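Local coordinates for virulence protein vsdE (PDB 5LQ6) that is a cysteine hydrolase of the papain-like clan, secreted as a Salmonella effector that suppresses host immune responses and contributes to virulence, at residues 121-126 with 209-214; 149-154 with 164-169; 59-64 with 90-95. The protein carries 4 engineered substitutions. All coordinates share one frame; numbering follows the deposited sequence.

Contact 1. Residues 121-126 with 209-214; sequences NQSYSL and FYVRAY. Engineered in segment 121-126: Ser125 (natural residue Cys).
Leu126 and Phe209 form an antiparallel hydrogen-bonded pair. Leu126 N donates to Phe209 O at 2.8 Å, and Phe209 N returns a bond to Leu126 O at 2.9 Å. Ser123 makes the second grip. Its N gives a hydrogen bond to Val211 O. Its hydroxyl, not a carbonyl, accepts from Val211 N: the N to Ser123 OG distance is 3.0 Å, and the bond is nearly straight at 170°. OG sits between the backbone N and the carbonyl carbon (chi1 69°), where it also donates to Tyr124 O at 2.7 Å. The hydroxyl therefore links the strand to the loop's own backbone.

Strand 209-212 is an outermost strand of the four-stranded antiparallel sheet. Segment 121-126, in the loop before helix 129-143, runs roughly antiparallel along its outer edge. The strand's inner edge pairs with strand 147-157.

The side chains pack on two faces. On one, Leu126 CB lies 4.2 Å from Phe209 CB, and Val132 of helix 129-143 also touches Leu126. On the other, Gln122 NE2 reaches Tyr210 CB at 3.7 Å, the side chains crossing at a slant with amide and ring planes 7° apart. Ser123 O meets that ring at its edge, 3.5 Å from CD2 of Tyr210. The engineered Ser125 packs its CB near Tyr210 OH, which is hydrogen-bonded to Glu208.

Water joins the far end. One molecule donates to both Asn121 OD1 and Ala213 O.

Contact 2. Residues 149-154 with 164-169; sequences IISAEN and RHDFNA
Ile150 packs against one face of the Phe167 ring. Its CB makes a CH-pi contact 3.9 Å from the ring centroid, and its CG2 touches CZ of Phe167 at 3.5 Å. Phe167 holds CG between its backbone N and carbonyl carbon (chi1 54°), which turns the ring back over the neighbouring strand. Ala152 CB lies at the ring edge. Ile150 CD1 reaches Ala169 CB at 4.0 Å. Ile129 and Ile136 of helix 129-143 close over this apolar face.

Main-chain bonds at Ile150–Phe167 and Ala152–His165 join the two strands as a beta hairpin. His165 NE2 bonds to Asp185, and its ring lies near Cys76. This is consistent with the Cys-His-Asp triad of a papain-like hydrolase.

The face that carries Ser151 and Asp166 holds a polar cluster, with Ile149 beside it. Ser151 OG donates to Asp166 OD1 at 2.7 Å, coming from above the carboxylate plane. Arg164 bends at chi2 (95°), bringing NH2 to Asp166 OD1 at 2.9 Å in a salt bridge whose hydrogen bonds are weak. Asp166 OD2 has a second salt bridge, to Arg212. One buried carboxylate thus takes a hydroxyl and two arginines, a setting that would be expected to keep it ionised.

Contact 3. Residues 59-64 with 90-95; sequences KQMARY and RQDILS
Segment 59-64 of helix 55-65 faces a turn centred on Asp92, an inverse gamma turn, with CA atoms of Met61 and Asp92 6.6 Å apart and no direct hydrogen bond between the segments. Just before it, Arg90 ends helix 76-89 in a Schellman motif. The chain then enters the short strand 94-96.

Tyr64 carries the contact. Its CG is anti to the backbone N (chi1 -180°), and the ring extends across the turn. Asp92 CB sits over the centre of one face, 3.4 Å from the centroid and 7° off the normal, a CH-pi contact. The carboxylate continues over the CG end of the ring, its plane 10° from the ring plane. The two side chains run past each other in opposite directions. Leu94 O meets the ring edge, 3.5 Å from CE2 of Tyr64. Ser95 CB approaches Tyr64 O at 3.5 Å. Met61 lies across the Asp92 side chain, with CG 3.7 Å from Asp92 OD1. Leu83 of helix 76-89 also touches Met61.

Waters make the polar links. One donates to Met61 O and to Asp92 OD1, each at 2.8 Å. A second donates to Tyr64 OH and to Ile93 O, and is also hydrogen-bonded to Ser95 OG. Beyond the two segments, Tyr64 OH bonds to Glu42 and Asp92 OD2 to Tyr49.

The contact joins helix 55-65 to the link between helix 76-89 and the small two-stranded sheet. The Asp92 carboxylate is shared between a water and the Tyr49 hydroxyl, and both would be expected to help stabilise its negative charge.

Overall arrangement
From the N terminus, contact 3 comes first. It closes a loop of 25 residues and ties helix 55-65 to the start of strand 94-96, with helix 76-89 in between. Contact 1 opens only after that loop has closed, in the segment between helices 108-116 and 129-143. It is completed by strand 209-212 near the C terminus. Contact 2 opens and closes within this span, as the hairpin of strands 147-157 and 163-172. Strand 147-157 lies beside strand 209-212, so contacts 1 and 2 touch within one sheet. Contact 3 stands apart, its centre about 18 Å from that of contact 2 and about 22 Å from that of contact 1.

Contact 1. Residues 121-126 with 209-214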
loop_
_atom_site.group_PDB
_atom_site.type_symbol
_atom_site.label_atom_id
_atom_site.label_comp_id
_atom_site.label_asym_id
_atom_site.label_seq_id
_atom_site.Cartn_x
_atom_site.Cartn_y
_atom_site.Cartn_z
ATOM N N ASN A 121 -8.280 7.555 5.670
ATOM C CA ASN A 121 -8.163 9.026 5.554
ATOM C C ASN A 121 -6.800 9.335 4.916
ATOM O O ASN A 121 -5.810 8.678 5.200
ATOM C CB ASN A 121 -8.285 9.743 6.904
ATOM C CG ASN A 121 -7.303 9.211 7.934
ATOM O OD1 ASN A 121 -6.943 8.043 7.895
ATOM N ND2 ASN A 121 -6.876 10.059 8.855
ATOM N N GLN A 122 -6.824 10.284 4.021
ATOM C CA GLN A 122 -5.656 10.644 3.249
ATOM C C GLN A 122 -5.002 11.887 3.828
ATOM O O GLN A 122 -5.590 12.648 4.594
ATOM C CB GLN A 122 -6.057 10.924 1.818
ATOM C CG GLN A 122 -6.636 9.755 1.087
ATOM C CD GLN A 122 -6.338 9.820 -0.387
ATOM O OE1 GLN A 122 -6.773 10.751 -1.055
ATOM N NE2 GLN A 122 -5.541 8.858 -0.895
ATOM N N SER A 123 -3.766 12.080 3.432
ATOM C CA SER A 123 -3.050 13.329 3.582
ATOM C C SER A 123 -3.550 14.303 2.578
ATOM O O SER A 123 -4.198 13.952 1.616
ATOM C CB SER A 123 -1.554 13.105 3.332
ATOM O OG SER A 123 -1.321 12.821 1.967
ATOM N N TYR A 124 -3.110 15.556 2.751
ATOM C CA TYR A 124 -3.162 16.543 1.684
ATOM C C TYR A 124 -2.198 16.101 0.568
ATOM O O TYR A 124 -1.329 15.253 0.797
ATOM C CB TYR A 124 -2.712 17.906 2.196
ATOM C CG TYR A 124 -3.580 18.529 3.239
ATOM C CD1 TYR A 124 -4.956 18.686 3.023
ATOM C CD2 TYR A 124 -3.023 19.034 4.414
ATOM C CE1 TYR A 124 -5.763 19.312 3.971
ATOM C CE2 TYR A 124 -3.815 19.649 5.376
ATOM C CZ TYR A 124 -5.186 19.794 5.145
ATOM O OH TYR A 124 -5.958 20.416 6.112
ATOM N N SER A 125 -2.349 16.673 -0.616
ATOM C CA SER A 125 -1.488 16.372 -1.734
ATOM C C SER A 125 -0.053 16.819 -1.414
ATOM O O SER A 125 0.166 17.908 -0.850
ATOM C CB SER A 125 -2.015 17.058 -2.994
ATOM O OG SER A 125 -1.184 16.794 -4.097
ATOM N N LEU A 126 0.909 15.966 -1.725
ATOM C CA LEU A 126 2.317 16.242 -1.581
ATOM C C LEU A 126 2.955 16.308 -2.975
ATOM O O LEU A 126 2.513 15.640 -3.932
ATOM C CB LEU A 126 2.992 15.138 -0.772
ATOM C CG LEU A 126 2.466 15.066 0.656
ATOM C CD1 LEU A 126 2.857 13.778 1.362
ATOM C CD2 LEU A 126 2.946 16.220 1.525
ATOM N N PHE A 209 1.157 13.317 -4.897
ATOM C CA PHE A 209 1.245 12.134 -4.092
ATOM C C PHE A 209 0.300 12.287 -2.903
ATOM O O PHE A 209 0.124 13.371 -2.361
ATOM C CB PHE A 209 2.663 11.982 -3.559
ATOM C CG PHE A 209 3.708 11.782 -4.626
ATOM C CD1 PHE A 209 4.167 12.860 -5.327
ATOM C CD2 PHE A 209 4.182 10.512 -4.930
ATOM C CE1 PHE A 209 5.121 12.729 -6.319
ATOM C CE2 PHE A 209 5.176 10.376 -5.934
ATOM C CZ PHE A 209 5.595 11.492 -6.625
ATOM N N TYR A 210 -0.234 11.164 -2.428
ATOM C CA TYR A 210 -1.067 11.131 -1.234
ATOM C C TYR A 210 -0.668 9.958 -0.398
ATOM O O TYR A 210 -0.252 8.965 -0.935
ATOM C CB TYR A 210 -2.546 10.960 -1.581
ATOM C CG TYR A 210 -3.114 12.066 -2.404
ATOM C CD1 TYR A 210 -2.948 12.092 -3.765
ATOM C CD2 TYR A 210 -3.743 13.103 -1.794
ATOM C CE1 TYR A 210 -3.444 13.137 -4.547
ATOM C CE2 TYR A 210 -4.270 14.156 -2.564
ATOM C CZ TYR A 210 -4.089 14.160 -3.917
ATOM O OH TYR A 210 -4.606 15.213 -4.660
ATOM N N VAL A 211 -0.747 10.110 0.922
ATOM C CA VAL A 211 -0.416 9.070 1.873
ATOM C C VAL A 211 -1.663 8.727 2.656
ATOM O O VAL A 211 -2.389 9.624 3.061
ATOM C CB VAL A 211 0.678 9.585 2.829
ATOM C CG1 VAL A 211 1.177 8.497 3.771
ATOM C CG2 VAL A 211 1.853 10.172 2.023
ATOM N N ARG A 212 -1.957 7.447 2.849
ATOM C CA ARG A 212 -3.071 7.040 3.695
ATOM C C ARG A 212 -2.649 5.836 4.543
ATOM O O ARG A 212 -1.676 5.153 4.229
ATOM C CB ARG A 212 -4.336 6.752 2.907
ATOM C CG ARG A 212 -4.329 5.513 2.050
ATOM C CD ARG A 212 -5.560 5.542 1.104
ATOM N NE ARG A 212 -5.971 4.209 0.634
ATOM C CZ ARG A 212 -5.425 3.549 -0.391
ATOM N NH1 ARG A 212 -4.470 4.064 -1.125
ATOM N NH2 ARG A 212 -5.896 2.351 -0.712
ATOM N N ALA A 213 -3.391 5.580 5.597
ATOM C CA ALA A 213 -3.081 4.496 6.506
ATOM C C ALA A 213 -4.272 4.075 7.324
ATOM O O ALA A 213 -5.128 4.929 7.653
ATOM C CB ALA A 213 -1.949 4.861 7.395
ATOM N N TYR A 214 -4.317 2.809 7.641
ATOM C CA TYR A 214 -5.370 2.228 8.461
ATOM C C TYR A 214 -5.065 2.488 9.905
ATOM O O TYR A 214 -3.971 2.229 10.339
ATOM C CB TYR A 214 -5.428 0.699 8.211
ATOM C CG TYR A 214 -6.429 -0.062 9.036
ATOM C CD1 TYR A 214 -7.775 0.278 9.024
ATOM C CD2 TYR A 214 -6.027 -1.140 9.804
ATOM C CE1 TYR A 214 -8.703 -0.450 9.766
ATOM C CE2 TYR A 214 -6.944 -1.865 10.553
ATOM C CZ TYR A 214 -8.272 -1.499 10.538
ATOM O OH TYR A 214 -9.163 -2.230 11.324
HETATM O O HOH W 1 -7.689 5.593 8.088
#

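Contact 2. Residues 149-154 with 164-169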
loop_
_atom_site.group_PDB
_atom_site.type_symbol
_atom_site.label_atom_id
_atom_site.label_comp_id
_atom_site.label_asym_id
_atom_site.label_seq_id
_atom_site.Cartn_x
_atom_site.Cartn_y
_atom_site.Cartn_z
ATOM N N ILE A 149 0.191 3.631 2.795
ATOM C CA ILE A 149 -0.046 3.394 1.376
ATOM C C ILE A 149 0.179 4.728 0.657
ATOM O O ILE A 149 -0.350 5.759 1.106
ATOM C CB ILE A 149 -1.441 2.855 1.028
ATOM C CG1 ILE A 149 -1.744 1.574 1.810
ATOM C CG2 ILE A 149 -1.585 2.606 -0.457
ATOM C CD1 ILE A 149 -3.209 1.095 1.688
ATOM N N ILE A 150 0.935 4.690 -0.432
ATOM C CA ILE A 150 1.211 5.897 -1.210
ATOM C C ILE A 150 0.439 5.820 -2.488
ATOM O O ILE A 150 0.449 4.765 -3.164
ATOM C CB ILE A 150 2.692 6.044 -1.532
ATOM C CG1 ILE A 150 3.572 5.711 -0.328
ATOM C CG2 ILE A 150 2.996 7.410 -2.135
ATOM C CD1 ILE A 150 3.388 6.586 0.836
ATOM N N SER A 151 -0.231 6.882 -2.897
ATOM C CA SER A 151 -0.904 6.977 -4.193
ATOM C C SER A 151 -0.237 8.087 -4.984
ATOM O O SER A 151 -0.148 9.235 -4.501
ATOM C CB SER A 151 -2.390 7.290 -3.999
ATOM O OG SER A 151 -3.061 6.276 -3.339
ATOM N N ALA A 152 0.275 7.747 -6.158
ATOM C CA ALA A 152 0.937 8.696 -7.041
ATOM C C ALA A 152 0.077 8.907 -8.265
ATOM O O ALA A 152 -0.494 7.985 -8.836
ATOM C CB ALA A 152 2.272 8.199 -7.416
ATOM N N GLU A 153 -0.025 10.156 -8.700
ATOM C CA GLU A 153 -0.775 10.422 -9.901
ATOM C C GLU A 153 -0.096 10.187 -11.220
ATOM O O GLU A 153 -0.753 9.849 -12.193
ATOM C CB GLU A 153 -1.334 11.839 -9.843
ATOM C CG GLU A 153 -2.542 11.900 -8.907
ATOM C CD GLU A 153 -3.869 11.628 -9.596
ATOM O OE1 GLU A 153 -3.924 10.746 -10.502
ATOM O OE2 GLU A 153 -4.854 12.313 -9.223
ATOM N N ASN A 154 1.174 10.415 -11.295
ATOM C CA ASN A 154 1.856 10.385 -12.612
ATOM C C ASN A 154 3.070 9.499 -12.582
ATOM O O ASN A 154 4.158 9.826 -13.036
ATOM C CB ASN A 154 2.205 11.825 -13.027
ATOM C CG ASN A 154 0.978 12.595 -13.553
ATOM O OD1 ASN A 154 0.248 12.104 -14.393
ATOM N ND2 ASN A 154 0.766 13.781 -13.046
ATOM N N ARG A 164 -1.858 6.457 -12.593
ATOM C CA ARG A 164 -2.080 6.330 -11.161
ATOM C C ARG A 164 -1.419 5.046 -10.709
ATOM O O ARG A 164 -1.574 3.997 -11.342
ATOM C CB ARG A 164 -3.567 6.237 -10.871
ATOM C CG ARG A 164 -3.889 5.666 -9.480
ATOM C CD ARG A 164 -4.125 6.669 -8.412
ATOM N NE ARG A 164 -4.315 5.996 -7.112
ATOM C CZ ARG A 164 -5.410 5.333 -6.725
ATOM N NH1 ARG A 164 -6.440 5.126 -7.551
ATOM N NH2 ARG A 164 -5.487 4.875 -5.493
ATOM N N HIS A 165 -0.715 5.112 -9.591
ATOM C CA HIS A 165 -0.060 3.937 -9.058
ATOM C C HIS A 165 -0.052 4.011 -7.553
ATOM O O HIS A 165 0.363 5.029 -6.996
ATOM C CB HIS A 165 1.345 3.867 -9.578
ATOM C CG HIS A 165 2.085 2.628 -9.207
ATOM N ND1 HIS A 165 1.605 1.364 -9.425
ATOM C CD2 HIS A 165 3.314 2.463 -8.655
ATOM C CE1 HIS A 165 2.515 0.475 -9.049
ATOM N NE2 HIS A 165 3.546 1.117 -8.571
ATOM N N ASP A 166 -0.446 2.919 -6.902
ATOM C CA ASP A 166 -0.316 2.770 -5.462
ATOM C C ASP A 166 0.838 1.845 -5.121
ATOM O O ASP A 166 1.137 0.921 -5.837
ATOM C CB ASP A 166 -1.578 2.184 -4.819
ATOM C CG ASP A 166 -2.698 3.190 -4.584
ATOM O OD1 ASP A 166 -2.650 4.288 -5.157
ATOM O OD2 ASP A 166 -3.621 2.855 -3.819
ATOM N N PHE A 167 1.491 2.153 -4.000
ATOM C CA PHE A 167 2.573 1.362 -3.448
ATOM C C PHE A 167 2.624 1.617 -1.939
ATOM O O PHE A 167 1.697 2.203 -1.388
ATOM C CB PHE A 167 3.893 1.589 -4.185
ATOM C CG PHE A 167 4.320 3.038 -4.277
ATOM C CD1 PHE A 167 3.741 3.863 -5.200
ATOM C CD2 PHE A 167 5.269 3.566 -3.408
ATOM C CE1 PHE A 167 4.132 5.186 -5.312
ATOM C CE2 PHE A 167 5.650 4.893 -3.511
ATOM C CZ PHE A 167 5.064 5.698 -4.439
ATOM N N ASN A 168 3.637 1.147 -1.275
ATOM C CA ASN A 168 3.692 1.153 0.185
ATOM C C ASN A 168 4.953 1.792 0.716
ATOM O O ASN A 168 5.945 1.956 0.012
ATOM C CB ASN A 168 3.565 -0.270 0.764
ATOM C CG ASN A 168 2.268 -0.955 0.372
ATOM O OD1 ASN A 168 2.080 -1.355 -0.772
ATOM N ND2 ASN A 168 1.372 -1.071 1.337
ATOM N N ALA A 169 4.922 2.213 1.971
ATOM C CA ALA A 169 6.108 2.746 2.619
ATOM C C ALA A 169 6.041 2.298 4.093
ATOM O O ALA A 169 4.986 2.405 4.739
ATOM C CB ALA A 169 6.173 4.238 2.516
#

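Contact 3. Residues 59-64 with 90-95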
loop_
_atom_site.group_PDB
_atom_site.type_symbol
_atom_site.label_atom_id
_atom_site.label_comp_id
_atom_site.label_asym_id
_atom_site.label_seq_id
_atom_site.Cartn_x
_atom_site.Cartn_y
_atom_site.Cartn_z
ATOM N N LYS A 59 10.542 -7.714 2.614
ATOM C CA LYS A 59 10.708 -8.356 1.337
ATOM C C LYS A 59 9.813 -9.577 1.245
ATOM O O LYS A 59 9.150 -9.808 0.229
ATOM C CB LYS A 59 12.178 -8.797 1.136
ATOM C CG LYS A 59 12.498 -9.241 -0.261
ATOM C CD LYS A 59 13.927 -9.766 -0.373
ATOM C CE LYS A 59 14.920 -8.931 0.431
ATOM N NZ LYS A 59 16.308 -9.468 0.281
ATOM N N GLN A 60 9.818 -10.409 2.289
ATOM C CA GLN A 60 9.007 -11.610 2.242
ATOM C C GLN A 60 7.503 -11.287 2.176
ATOM O O GLN A 60 6.763 -11.939 1.473
ATOM C CB GLN A 60 9.311 -12.502 3.439
ATOM C CG GLN A 60 10.784 -12.892 3.683
ATOM C CD GLN A 60 11.703 -12.966 2.456
ATOM O OE1 GLN A 60 11.411 -13.629 1.432
ATOM N NE2 GLN A 60 12.843 -12.290 2.556
ATOM N N MET A 61 7.097 -10.250 2.893
ATOM C CA MET A 61 5.686 -9.819 2.876
ATOM C C MET A 61 5.273 -9.292 1.510
ATOM O O MET A 61 4.172 -9.566 1.015
ATOM C CB MET A 61 5.451 -8.768 3.967
ATOM C CG MET A 61 5.606 -9.362 5.343
ATOM S SD MET A 61 5.176 -8.305 6.711
ATOM C CE MET A 61 3.389 -8.581 6.748
ATOM N N ALA A 62 6.153 -8.544 0.863
ATOM C CA ALA A 62 5.871 -8.032 -0.481
ATOM C C ALA A 62 5.793 -9.131 -1.512
ATOM O O ALA A 62 4.974 -9.100 -2.407
ATOM C CB ALA A 62 6.909 -7.015 -0.903
ATOM N N ARG A 63 6.665 -10.148 -1.370
ATOM C CA ARG A 63 6.566 -11.296 -2.266
ATOM C C ARG A 63 5.270 -12.061 -2.069
ATOM O O ARG A 63 4.705 -12.531 -3.038
ATOM C CB ARG A 63 7.753 -12.235 -2.065
ATOM C CG ARG A 63 9.068 -11.693 -2.585
ATOM C CD ARG A 63 10.227 -12.539 -2.122
ATOM N NE ARG A 63 11.460 -12.198 -2.843
ATOM C CZ ARG A 63 12.676 -12.636 -2.495
ATOM N NH1 ARG A 63 12.854 -13.406 -1.396
ATOM N NH2 ARG A 63 13.714 -12.302 -3.240
ATOM N N TYR A 64 4.832 -12.196 -0.824
ATOM C CA TYR A 64 3.625 -12.954 -0.473
ATOM C C TYR A 64 2.386 -12.418 -1.184
ATOM O O TYR A 64 1.580 -13.176 -1.730
ATOM C CB TYR A 64 3.400 -12.999 1.012
ATOM C CG TYR A 64 2.170 -13.779 1.378
ATOM C CD1 TYR A 64 2.205 -15.175 1.479
ATOM C CD2 TYR A 64 0.952 -13.153 1.607
ATOM C CE1 TYR A 64 1.077 -15.884 1.781
ATOM C CE2 TYR A 64 -0.193 -13.882 1.906
ATOM C CZ TYR A 64 -0.118 -15.251 2.016
ATOM O OH TYR A 64 -1.271 -15.975 2.343
ATOM N N ARG A 90 0.676 -8.037 11.205
ATOM C CA ARG A 90 1.924 -8.776 11.301
ATOM C C ARG A 90 1.768 -10.207 10.865
ATOM O O ARG A 90 2.335 -11.141 11.465
ATOM C CB ARG A 90 2.518 -8.674 12.732
ATOM C CG ARG A 90 2.963 -7.294 13.136
ATOM C CD ARG A 90 4.095 -6.802 12.227
ATOM N NE ARG A 90 4.816 -5.670 12.761
ATOM C CZ ARG A 90 4.543 -4.393 12.522
ATOM N NH1 ARG A 90 3.509 -4.042 11.756
ATOM N NH2 ARG A 90 5.305 -3.433 13.053
ATOM N N GLN A 91 1.042 -10.412 9.775
ATOM C CA GLN A 91 0.789 -11.737 9.283
ATOM C C GLN A 91 0.504 -11.749 7.815
ATOM O O GLN A 91 -0.152 -10.836 7.314
ATOM C CB GLN A 91 -0.392 -12.342 10.068
ATOM C CG GLN A 91 -0.641 -13.817 9.752
ATOM C CD GLN A 91 -1.744 -14.446 10.635
ATOM O OE1 GLN A 91 -2.093 -13.912 11.702
ATOM N NE2 GLN A 91 -2.284 -15.588 10.188
ATOM N N ASP A 92 0.937 -12.803 7.124
ATOM C CA ASP A 92 0.673 -12.982 5.709
ATOM C C ASP A 92 -0.722 -13.556 5.509
ATOM O O ASP A 92 -0.895 -14.768 5.512
ATOM C CB ASP A 92 1.707 -13.865 4.999
ATOM C CG ASP A 92 3.052 -13.196 4.839
ATOM O OD1 ASP A 92 3.121 -11.954 4.666
ATOM O OD2 ASP A 92 4.090 -13.903 4.856
ATOM N N ILE A 93 -1.719 -12.700 5.376
ATOM C CA ILE A 93 -3.171 -13.116 5.312
ATOM C C ILE A 93 -3.752 -12.933 3.954
ATOM O O ILE A 93 -4.269 -13.860 3.356
ATOM C CB ILE A 93 -3.997 -12.397 6.366
ATOM C CG1 ILE A 93 -3.489 -12.728 7.761
ATOM C CG2 ILE A 93 -5.501 -12.714 6.202
ATOM C CD1 ILE A 93 -3.996 -11.820 8.836
ATOM N N LEU A 94 -3.669 -11.704 3.395
ATOM C CA LEU A 94 -4.236 -11.399 2.110
ATOM C C LEU A 94 -3.234 -11.442 0.981
ATOM O O LEU A 94 -2.079 -11.037 1.161
ATOM C CB LEU A 94 -4.873 -10.015 2.148
ATOM C CG LEU A 94 -5.899 -9.707 3.214
ATOM C CD1 LEU A 94 -6.452 -8.310 2.999
ATOM C CD2 LEU A 94 -7.063 -10.701 3.163
ATOM N N SER A 95 -3.652 -11.918 -0.185
ATOM C CA SER A 95 -2.833 -11.908 -1.366
ATOM C C SER A 95 -3.710 -11.827 -2.593
ATOM O O SER A 95 -4.929 -12.032 -2.494
ATOM C CB SER A 95 -1.896 -13.114 -1.413
ATOM O OG SER A 95 -2.625 -14.332 -1.516
HETATM O O HOH W 2 2.278 -9.818 3.107
HETATM O O HOH W 3 -3.523 -15.327 0.916
#